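Local coordinates for protein antibiotic biosynthesis monooxygenase (Thermus thermophilus, PDB 1IUJ) that is of unestablished function but binds zinc ions and may act as a monooxygenase of the antibiotic biosynthesis family, at residues R27-M32 with R63-S68; E16-A21 with D48-M53. All coordinates share one frame; numbering follows the deposited sequence.

Interaction 1: residues R27-M32 with R63-S68; sequences RLVDRM and RAWTES. With ZN (zinc ion), chain D.
Trp-65 meets Val-29 and Met-32 because its CG stands anti to the backbone N (chi1 -177°), which swings the indole out from its helix toward residues 27-32. Val-29 likewise sets CG2 opposite its backbone N, and so presents that methyl to the indole. Met-32 places CG beside its own backbone N and then bends at both chi2 and chi3, which keeps its CG, SD and CE all near Trp-65 CD1. Val-29 and Met-32 each cross the indole at about a right angle but use different parts of it. Val-29 lays its CG2 methyl over one face, 4.0 Å from the centroid of the five-membered ring and 20° off its normal, which makes a CH-pi contact; CG2 lies 3.8 Å from Trp-65 CE2, toward the rim. Met-32 approaches obliquely: its CG is 3.5 Å from Trp-65 CD1, and its SD, 4.8 Å from the five-membered centroid, makes a Met-aromatic contact. The indole NE1, buried by these two side chains, has no hydrogen-bonding partner in the model. Beyond the ring, Met-32 CE reaches to 4.2 Å from Ser-68 OG. That hydroxyl donates to Trp-65 O at 2.8 Å, on a lone pair in the carbonyl plane, and Ser-68 N donates to the same oxygen, so two bonds grip the carbonyl where helix 59-66 ends. Ser-68 is also the N-cap of the following helix, its OG bonding to Phe-71 N. Glu-67, the first residue after helix 59-66, binds a zinc ion through OE1 at 1.9 Å. A type I turn spans Val-29 to Met-32, so the contact joins the end of helix 15-29 to the junction of helices 59-66 and 69-74, with Phe-71 edge-to-face on Trp-65 and Trp-56 of strand 50-56 touching Val-29, Met-32 and Trp-65.

Interaction 2: residues E16-A21 with D48-M53; sequences EQFEEA and DPYVVM
This is a buried helix-on-sheet contact in which Phe-18 and Glu-19 of helix 15-29 meet Tyr-50 and Val-52 on strand 50-56. The two short segments run nearly parallel, their N-to-C directions 8° apart and their axes 11.7 Å from each other, so side chains alone bridge the gap. Phe-18 and Tyr-50 slide past one another in opposite directions. Their rings pair obliquely, centroids 5.0 Å apart and planes at 54°; Phe-18 CE2 comes within 3.6 Å of Tyr-50 CD2, while Phe-18 CD2 sits over a face of the tyrosine ring, toward its rim. With CG anti to the backbone N, Phe-18 projects its ring toward the sheet, where Val-52 CG2 meets the ring at its edge, 4.3 Å from Phe-18 CZ. Glu-19 starts along the flank of the helix, but its extended chain brings the carboxylate to the tyrosine's edge. Tyr-50 OH donates to Glu-19 OE2 at 2.6 Å, arriving on the anti lone pair, with the carboxylate turned 62° from the ring plane. The bond ties the phenol end to the helix and gives its hydroxyl a partner. Ile-8 of strand 2-8 touches both Phe-18 and Val-52, and Val-51 packs on Phe-95 of the second subunit. Helix on one face, partner subunit on the other and strand order 35-43, 50-56, 2-8, 91-100 are consistent with the ferredoxin-like dimeric alpha-beta barrel family.

In the fold
Helix 15-29 serves both contacts, its early turns in interaction 2 and its C-terminal end in interaction 1, and the centres lie 18 Å apart on opposite sides of the chain's centre. Interaction 2 is buried between helix and sheet, and combines apolar packing with one tyrosine-carboxylate hydrogen bond. Interaction 1 is partly buried and lies farther out, 12 Å rather than 8 Å from the chain's centre; there helix ends meet, the contacts across the segments are apolar, CH-pi and sulfur-aromatic, and an exposed zinc ligand sits on its margin. Strand 50-56 links them directly, contributing to interaction 2 before the chain enters helix 59-66 of interaction 1.

Interaction 1: residues R27-M32 with R63-S68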
ATOM      1  N   ARG B  27      16.756  -7.912   1.054  1.00 24.09           N
ATOM      2  CA  ARG B  27      17.894  -8.530   0.363  1.00 23.93           C
ATOM      3  C   ARG B  27      17.601  -9.979  -0.067  1.00 22.76           C
ATOM      4  O   ARG B  27      17.946 -10.385  -1.175  1.00 23.03           O
ATOM      5  CB  ARG B  27      19.175  -8.454   1.212  1.00 24.76           C
ATOM      6  CG  ARG B  27      19.843  -7.079   1.150  1.00 26.72           C
ATOM      7  CD  ARG B  27      20.851  -6.814   2.257  1.00 34.11           C
ATOM      8  NE  ARG B  27      22.226  -7.149   1.895  1.00 38.33           N
ATOM      9  CZ  ARG B  27      22.969  -8.076   2.503  1.00 41.77           C
ATOM     10  NH1 ARG B  27      24.219  -8.285   2.097  1.00 43.12           N
ATOM     11  NH2 ARG B  27      22.475  -8.794   3.516  1.00 42.99           N
ATOM     12  N   LEU B  28      16.943 -10.741   0.800  1.00 22.05           N
ATOM     13  CA  LEU B  28      16.697 -12.160   0.538  1.00 22.50           C
ATOM     14  C   LEU B  28      15.597 -12.411  -0.503  1.00 23.22           C
ATOM     15  O   LEU B  28      15.577 -13.478  -1.121  1.00 23.88           O
ATOM     16  CB  LEU B  28      16.369 -12.901   1.845  1.00 22.26           C
ATOM     17  CG  LEU B  28      17.543 -13.193   2.782  1.00 22.02           C
ATOM     18  CD1 LEU B  28      17.068 -13.417   4.185  1.00 25.70           C
ATOM     19  CD2 LEU B  28      18.316 -14.413   2.281  1.00 21.76           C
ATOM     20  N   VAL B  29      14.694 -11.447  -0.689  1.00 23.37           N
ATOM     21  CA  VAL B  29      13.582 -11.583  -1.644  1.00 24.03           C
ATOM     22  C   VAL B  29      13.950 -11.158  -3.074  1.00 25.78           C
ATOM     23  O   VAL B  29      13.214 -11.444  -4.013  1.00 26.02           O
ATOM     24  CB  VAL B  29      12.321 -10.814  -1.166  1.00 23.72           C
ATOM     25  CG1 VAL B  29      12.462  -9.306  -1.380  1.00 23.51           C
ATOM     26  CG2 VAL B  29      11.045 -11.353  -1.839  1.00 23.15           C
ATOM     27  N   ASP B  30      15.099 -10.499  -3.246  1.00 27.94           N
ATOM     28  CA  ASP B  30      15.483  -9.953  -4.571  1.00 30.16           C
ATOM     29  C   ASP B  30      15.576 -10.931  -5.754  1.00 30.18           C
ATOM     30  O   ASP B  30      15.185 -10.594  -6.883  1.00 31.13           O
ATOM     31  CB  ASP B  30      16.789  -9.153  -4.470  1.00 31.19           C
ATOM     32  CG  ASP B  30      16.567  -7.748  -3.943  1.00 34.61           C
ATOM     33  OD1 ASP B  30      17.565  -7.011  -3.755  1.00 39.70           O
ATOM     34  OD2 ASP B  30      15.436  -7.281  -3.685  1.00 38.42           O
ATOM     35  N   ARG B  31      16.106 -12.123  -5.521  1.00 30.60           N
ATOM     36  CA  ARG B  31      16.302 -13.060  -6.621  1.00 30.65           C
ATOM     37  C   ARG B  31      15.049 -13.898  -6.840  1.00 29.37           C
ATOM     38  O   ARG B  31      15.006 -14.750  -7.728  1.00 29.80           O
ATOM     39  CB  ARG B  31      17.522 -13.950  -6.367  1.00 31.62           C
ATOM     40  CG  ARG B  31      18.768 -13.517  -7.141  1.00 33.69           C
ATOM     41  CD  ARG B  31      20.080 -13.699  -6.383  1.00 39.28           C
ATOM     42  NE  ARG B  31      21.012 -14.575  -7.089  1.00 43.00           N
ATOM     43  CZ  ARG B  31      22.315 -14.654  -6.830  1.00 44.24           C
ATOM     44  NH1 ARG B  31      22.857 -13.895  -5.889  1.00 45.19           N
ATOM     45  NH2 ARG B  31      23.085 -15.486  -7.524  1.00 45.89           N
ATOM     46  N   MET B  32      14.024 -13.656  -6.019  1.00 27.55           N
ATOM     47  CA  MET B  32      12.867 -14.536  -6.009  1.00 25.07           C
ATOM     48  C   MET B  32      12.106 -14.478  -7.324  1.00 22.84           C
ATOM     49  O   MET B  32      11.795 -13.408  -7.827  1.00 22.07           O
ATOM     50  CB  MET B  32      11.933 -14.252  -4.816  1.00 25.35           C
ATOM     51  CG  MET B  32      12.508 -14.596  -3.446  1.00 26.79           C
ATOM     52  SD  MET B  32      13.059 -16.295  -3.303  1.00 31.55           S
ATOM     53  CE  MET B  32      11.554 -17.240  -3.900  1.00 24.42           C
ATOM     54  N   ARG B  63       3.083 -17.365  -3.068  1.00 10.19           N
ATOM     55  CA  ARG B  63       2.991 -18.629  -2.323  1.00 11.71           C
ATOM     56  C   ARG B  63       4.323 -19.391  -2.346  1.00 10.24           C
ATOM     57  O   ARG B  63       4.752 -19.893  -1.338  1.00 12.23           O
ATOM     58  CB  ARG B  63       1.909 -19.548  -2.849  1.00 11.90           C
ATOM     59  CG  ARG B  63       0.479 -18.920  -2.877  1.00 16.14           C
ATOM     60  CD  ARG B  63      -0.333 -19.242  -4.195  1.00 25.17           C
ATOM     61  NE  ARG B  63      -1.811 -19.291  -4.094  1.00 28.31           N
ATOM     62  CZ  ARG B  63      -2.673 -19.268  -5.114  1.00 22.95           C
ATOM     63  NH1 ARG B  63      -2.276 -19.173  -6.378  1.00 27.73           N
ATOM     64  NH2 ARG B  63      -3.989 -19.313  -4.868  1.00 31.83           N
ATOM     65  N   ALA B  64       4.982 -19.440  -3.492  1.00 11.40           N
ATOM     66  CA  ALA B  64       6.278 -20.126  -3.579  1.00 12.12           C
ATOM     67  C   ALA B  64       7.295 -19.480  -2.633  1.00 11.49           C
ATOM     68  O   ALA B  64       8.066 -20.142  -1.914  1.00 13.08           O
ATOM     69  CB  ALA B  64       6.758 -20.104  -4.999  1.00 12.54           C
ATOM     70  N   TRP B  65       7.273 -18.157  -2.599  1.00 11.92           N
ATOM     71  CA  TRP B  65       8.122 -17.443  -1.699  1.00 12.80           C
ATOM     72  C   TRP B  65       7.883 -17.800  -0.229  1.00 11.58           C
ATOM     73  O   TRP B  65       8.822 -18.022   0.517  1.00 12.42           O
ATOM     74  CB  TRP B  65       7.932 -15.948  -1.892  1.00 13.98           C
ATOM     75  CG  TRP B  65       8.873 -15.273  -1.017  1.00 18.44           C
ATOM     76  CD1 TRP B  65      10.234 -15.512  -0.940  1.00 25.18           C
ATOM     77  CD2 TRP B  65       8.582 -14.321  -0.018  1.00 27.08           C
ATOM     78  NE1 TRP B  65      10.790 -14.740   0.040  1.00 28.13           N
ATOM     79  CE2 TRP B  65       9.800 -13.988   0.619  1.00 27.16           C
ATOM     80  CE3 TRP B  65       7.420 -13.690   0.401  1.00 24.76           C
ATOM     81  CZ2 TRP B  65       9.881 -13.044   1.647  1.00 28.18           C
ATOM     82  CZ3 TRP B  65       7.495 -12.754   1.418  1.00 27.26           C
ATOM     83  CH2 TRP B  65       8.717 -12.441   2.036  1.00 30.78           C
ATOM     84  N   THR B  66       6.628 -17.850   0.212  1.00 10.81           N
ATOM     85  CA  THR B  66       6.345 -18.199   1.611  1.00 10.94           C
ATOM     86  C   THR B  66       6.864 -19.572   2.011  1.00 10.77           C
ATOM     87  O   THR B  66       7.092 -19.813   3.177  1.00 12.52           O
ATOM     88  CB  THR B  66       4.845 -18.111   1.995  1.00  9.79           C
ATOM     89  OG1 THR B  66       4.092 -19.098   1.247  1.00 11.14           O
ATOM     90  CG2 THR B  66       4.234 -16.737   1.635  1.00 10.70           C
ATOM     91  N   GLU B  67       7.055 -20.458   1.032  1.00 12.44           N
ATOM     92  CA  GLU B  67       7.538 -21.792   1.307  1.00 13.35           C
ATOM     93  C   GLU B  67       9.052 -21.948   1.157  1.00 14.02           C
ATOM     94  O   GLU B  67       9.551 -23.057   1.333  1.00 15.19           O
ATOM     95  CB  GLU B  67       6.788 -22.790   0.431  1.00 12.90           C
ATOM     96  CG  GLU B  67       5.315 -22.874   0.870  1.00 11.09           C
ATOM     97  CD  GLU B  67       4.430 -23.666  -0.072  1.00 11.23           C
ATOM     98  OE1 GLU B  67       4.888 -24.223  -1.074  1.00 13.08           O
ATOM     99  OE2 GLU B  67       3.209 -23.643   0.190  1.00 12.48           O
ATOM    100  N   SER B  68       9.755 -20.844   0.913  1.00 12.92           N
ATOM    101  CA  SER B  68      11.187 -20.875   0.584  1.00 13.03           C
ATOM    102  C   SER B  68      12.110 -20.737   1.785  1.00 13.81           C
ATOM    103  O   SER B  68      11.776 -20.129   2.785  1.00 12.92           O
ATOM    104  CB  SER B  68      11.490 -19.762  -0.430  1.00 12.57           C
ATOM    105  OG  SER B  68      11.527 -18.477   0.164  1.00 16.19           O
TER
HETATM  106 ZN    ZN D2001       3.887 -25.650  -1.943  1.00 13.68          ZN

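Interaction 2: residues E16-A21 with D48-M53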
ATOM      1  N   GLU B  16      14.038   2.093  14.298  1.00 22.31           N
ATOM      2  CA  GLU B  16      15.344   1.935  13.667  1.00 23.35           C
ATOM      3  C   GLU B  16      15.822   0.469  13.575  1.00 23.00           C
ATOM      4  O   GLU B  16      16.310   0.013  12.526  1.00 23.06           O
ATOM      5  CB  GLU B  16      16.372   2.840  14.367  1.00 24.87           C
ATOM      6  CG  GLU B  16      17.802   2.656  13.891  1.00 28.04           C
ATOM      7  CD  GLU B  16      18.790   3.547  14.633  1.00 34.67           C
ATOM      8  OE1 GLU B  16      18.416   4.125  15.683  1.00 37.23           O
ATOM      9  OE2 GLU B  16      19.943   3.671  14.160  1.00 35.96           O
ATOM     10  N   GLN B  17      15.680  -0.275  14.668  1.00 22.35           N
ATOM     11  CA  GLN B  17      16.066  -1.665  14.667  1.00 21.47           C
ATOM     12  C   GLN B  17      15.195  -2.468  13.699  1.00 20.99           C
ATOM     13  O   GLN B  17      15.715  -3.335  12.987  1.00 21.41           O
ATOM     14  CB  GLN B  17      16.010  -2.265  16.072  1.00 23.07           C
ATOM     15  CG  GLN B  17      16.739  -3.591  16.162  1.00 24.93           C
ATOM     16  CD  GLN B  17      16.317  -4.420  17.351  1.00 25.45           C
ATOM     17  OE1 GLN B  17      15.815  -3.887  18.335  1.00 25.32           O
ATOM     18  NE2 GLN B  17      16.503  -5.733  17.253  1.00 29.16           N
ATOM     19  N   PHE B  18      13.891  -2.159  13.674  1.00 18.96           N
ATOM     20  CA  PHE B  18      12.968  -2.790  12.741  1.00 17.76           C
ATOM     21  C   PHE B  18      13.429  -2.522  11.313  1.00 18.13           C
ATOM     22  O   PHE B  18      13.507  -3.439  10.508  1.00 16.36           O
ATOM     23  CB  PHE B  18      11.536  -2.263  12.946  1.00 17.80           C
ATOM     24  CG  PHE B  18      10.583  -2.715  11.892  1.00 17.23           C
ATOM     25  CD1 PHE B  18       9.962  -3.934  12.011  1.00 18.52           C
ATOM     26  CD2 PHE B  18      10.338  -1.930  10.752  1.00 17.42           C
ATOM     27  CE1 PHE B  18       9.086  -4.386  11.037  1.00 18.11           C
ATOM     28  CE2 PHE B  18       9.472  -2.360   9.764  1.00 15.33           C
ATOM     29  CZ  PHE B  18       8.838  -3.603   9.907  1.00 17.58           C
ATOM     30  N   GLU B  19      13.748  -1.266  11.005  1.00 17.54           N
ATOM     31  CA  GLU B  19      14.182  -0.924   9.648  1.00 19.16           C
ATOM     32  C   GLU B  19      15.482  -1.642   9.254  1.00 20.91           C
ATOM     33  O   GLU B  19      15.614  -2.117   8.120  1.00 21.67           O
ATOM     34  CB  GLU B  19      14.319   0.597   9.493  1.00 19.00           C
ATOM     35  CG  GLU B  19      12.976   1.328   9.430  1.00 19.78           C
ATOM     36  CD  GLU B  19      13.112   2.810   9.147  1.00 22.24           C
ATOM     37  OE1 GLU B  19      14.124   3.233   8.527  1.00 23.36           O
ATOM     38  OE2 GLU B  19      12.189   3.555   9.527  1.00 21.71           O
ATOM     39  N   GLU B  20      16.411  -1.723  10.211  1.00 23.03           N
ATOM     40  CA  GLU B  20      17.735  -2.325  10.013  1.00 25.96           C
ATOM     41  C   GLU B  20      17.531  -3.804   9.772  1.00 26.57           C
ATOM     42  O   GLU B  20      18.098  -4.373   8.839  1.00 27.62           O
ATOM     43  CB  GLU B  20      18.602  -2.117  11.270  1.00 26.44           C
ATOM     44  CG  GLU B  20      20.061  -1.716  11.029  1.00 31.01           C
ATOM     45  CD  GLU B  20      20.754  -1.138  12.281  1.00 34.71           C
ATOM     46  OE1 GLU B  20      22.017  -1.156  12.351  1.00 36.20           O
ATOM     47  OE2 GLU B  20      20.051  -0.672  13.212  1.00 34.77           O
ATOM     48  N   ALA B  21      16.680  -4.416  10.594  1.00 27.59           N
ATOM     49  CA  ALA B  21      16.319  -5.816  10.437  1.00 28.18           C
ATOM     50  C   ALA B  21      15.613  -6.073   9.099  1.00 28.24           C
ATOM     51  O   ALA B  21      15.930  -7.040   8.402  1.00 29.34           O
ATOM     52  CB  ALA B  21      15.472  -6.298  11.625  1.00 28.06           C
ATOM     53  N   ASP B  48       0.580   4.508  14.421  1.00 19.65           N
ATOM     54  CA  ASP B  48       0.061   3.661  13.339  1.00 18.82           C
ATOM     55  C   ASP B  48       1.137   2.683  12.884  1.00 17.48           C
ATOM     56  O   ASP B  48       2.333   2.903  13.136  1.00 17.67           O
ATOM     57  CB  ASP B  48      -0.386   4.512  12.152  1.00 19.72           C
ATOM     58  CG  ASP B  48      -1.551   5.401  12.499  1.00 23.43           C
ATOM     59  OD1 ASP B  48      -2.462   4.930  13.234  1.00 26.94           O
ATOM     60  OD2 ASP B  48      -1.629   6.576  12.073  1.00 24.92           O
ATOM     61  N   PRO B  49       0.728   1.586  12.256  1.00 16.24           N
ATOM     62  CA  PRO B  49       1.701   0.558  11.864  1.00 14.94           C
ATOM     63  C   PRO B  49       2.567   0.919  10.647  1.00 14.52           C
ATOM     64  O   PRO B  49       2.131   1.612   9.729  1.00 15.66           O
ATOM     65  CB  PRO B  49       0.802  -0.634  11.539  1.00 14.48           C
ATOM     66  CG  PRO B  49      -0.463   0.038  10.983  1.00 15.98           C
ATOM     67  CD  PRO B  49      -0.653   1.186  11.913  1.00 17.06           C
ATOM     68  N   TYR B  50       3.800   0.404  10.645  1.00 13.13           N
ATOM     69  CA  TYR B  50       4.583   0.316   9.402  1.00 12.51           C
ATOM     70  C   TYR B  50       3.822  -0.572   8.418  1.00 12.76           C
ATOM     71  O   TYR B  50       3.060  -1.449   8.847  1.00 12.90           O
ATOM     72  CB  TYR B  50       5.963  -0.332   9.691  1.00 12.81           C
ATOM     73  CG  TYR B  50       7.068   0.642  10.070  1.00 12.11           C
ATOM     74  CD1 TYR B  50       7.097   1.244  11.326  1.00 15.98           C
ATOM     75  CD2 TYR B  50       8.075   0.949   9.162  1.00 14.01           C
ATOM     76  CE1 TYR B  50       8.143   2.131  11.667  1.00 13.71           C
ATOM     77  CE2 TYR B  50       9.120   1.843   9.488  1.00 14.80           C
ATOM     78  CZ  TYR B  50       9.122   2.420  10.731  1.00 13.53           C
ATOM     79  OH  TYR B  50      10.144   3.323  11.036  1.00 14.10           O
ATOM     80  N   VAL B  51       4.031  -0.329   7.131  1.00 12.46           N
ATOM     81  CA  VAL B  51       3.574  -1.260   6.077  1.00 12.49           C
ATOM     82  C   VAL B  51       4.720  -1.758   5.237  1.00 12.42           C
ATOM     83  O   VAL B  51       5.463  -0.987   4.663  1.00 12.97           O
ATOM     84  CB  VAL B  51       2.426  -0.659   5.196  1.00 13.77           C
ATOM     85  CG1 VAL B  51       2.087  -1.585   4.037  1.00 13.88           C
ATOM     86  CG2 VAL B  51       1.198  -0.464   6.039  1.00 14.78           C
ATOM     87  N   VAL B  52       4.853  -3.083   5.137  1.00 12.45           N
ATOM     88  CA  VAL B  52       5.806  -3.654   4.196  1.00 12.84           C
ATOM     89  C   VAL B  52       4.956  -4.048   2.995  1.00 12.75           C
ATOM     90  O   VAL B  52       4.071  -4.935   3.086  1.00 13.04           O
ATOM     91  CB  VAL B  52       6.519  -4.870   4.752  1.00 12.63           C
ATOM     92  CG1 VAL B  52       7.364  -5.514   3.644  1.00 13.30           C
ATOM     93  CG2 VAL B  52       7.332  -4.536   6.026  1.00 15.27           C
ATOM     94  N   MET B  53       5.238  -3.411   1.868  1.00 12.44           N
ATOM     95  CA  MET B  53       4.422  -3.602   0.678  1.00 12.98           C
ATOM     96  C   MET B  53       5.252  -4.327  -0.354  1.00 13.26           C
ATOM     97  O   MET B  53       6.359  -3.885  -0.695  1.00 13.26           O
ATOM     98  CB  MET B  53       3.993  -2.262   0.094  1.00 13.22           C
ATOM     99  CG  MET B  53       3.129  -2.453  -1.118  1.00 16.73           C
ATOM    100  SD  MET B  53       2.497  -0.897  -1.649  1.00 25.95           S
ATOM    101  CE  MET B  53       3.974  -0.015  -2.030  1.00 26.88           C
TER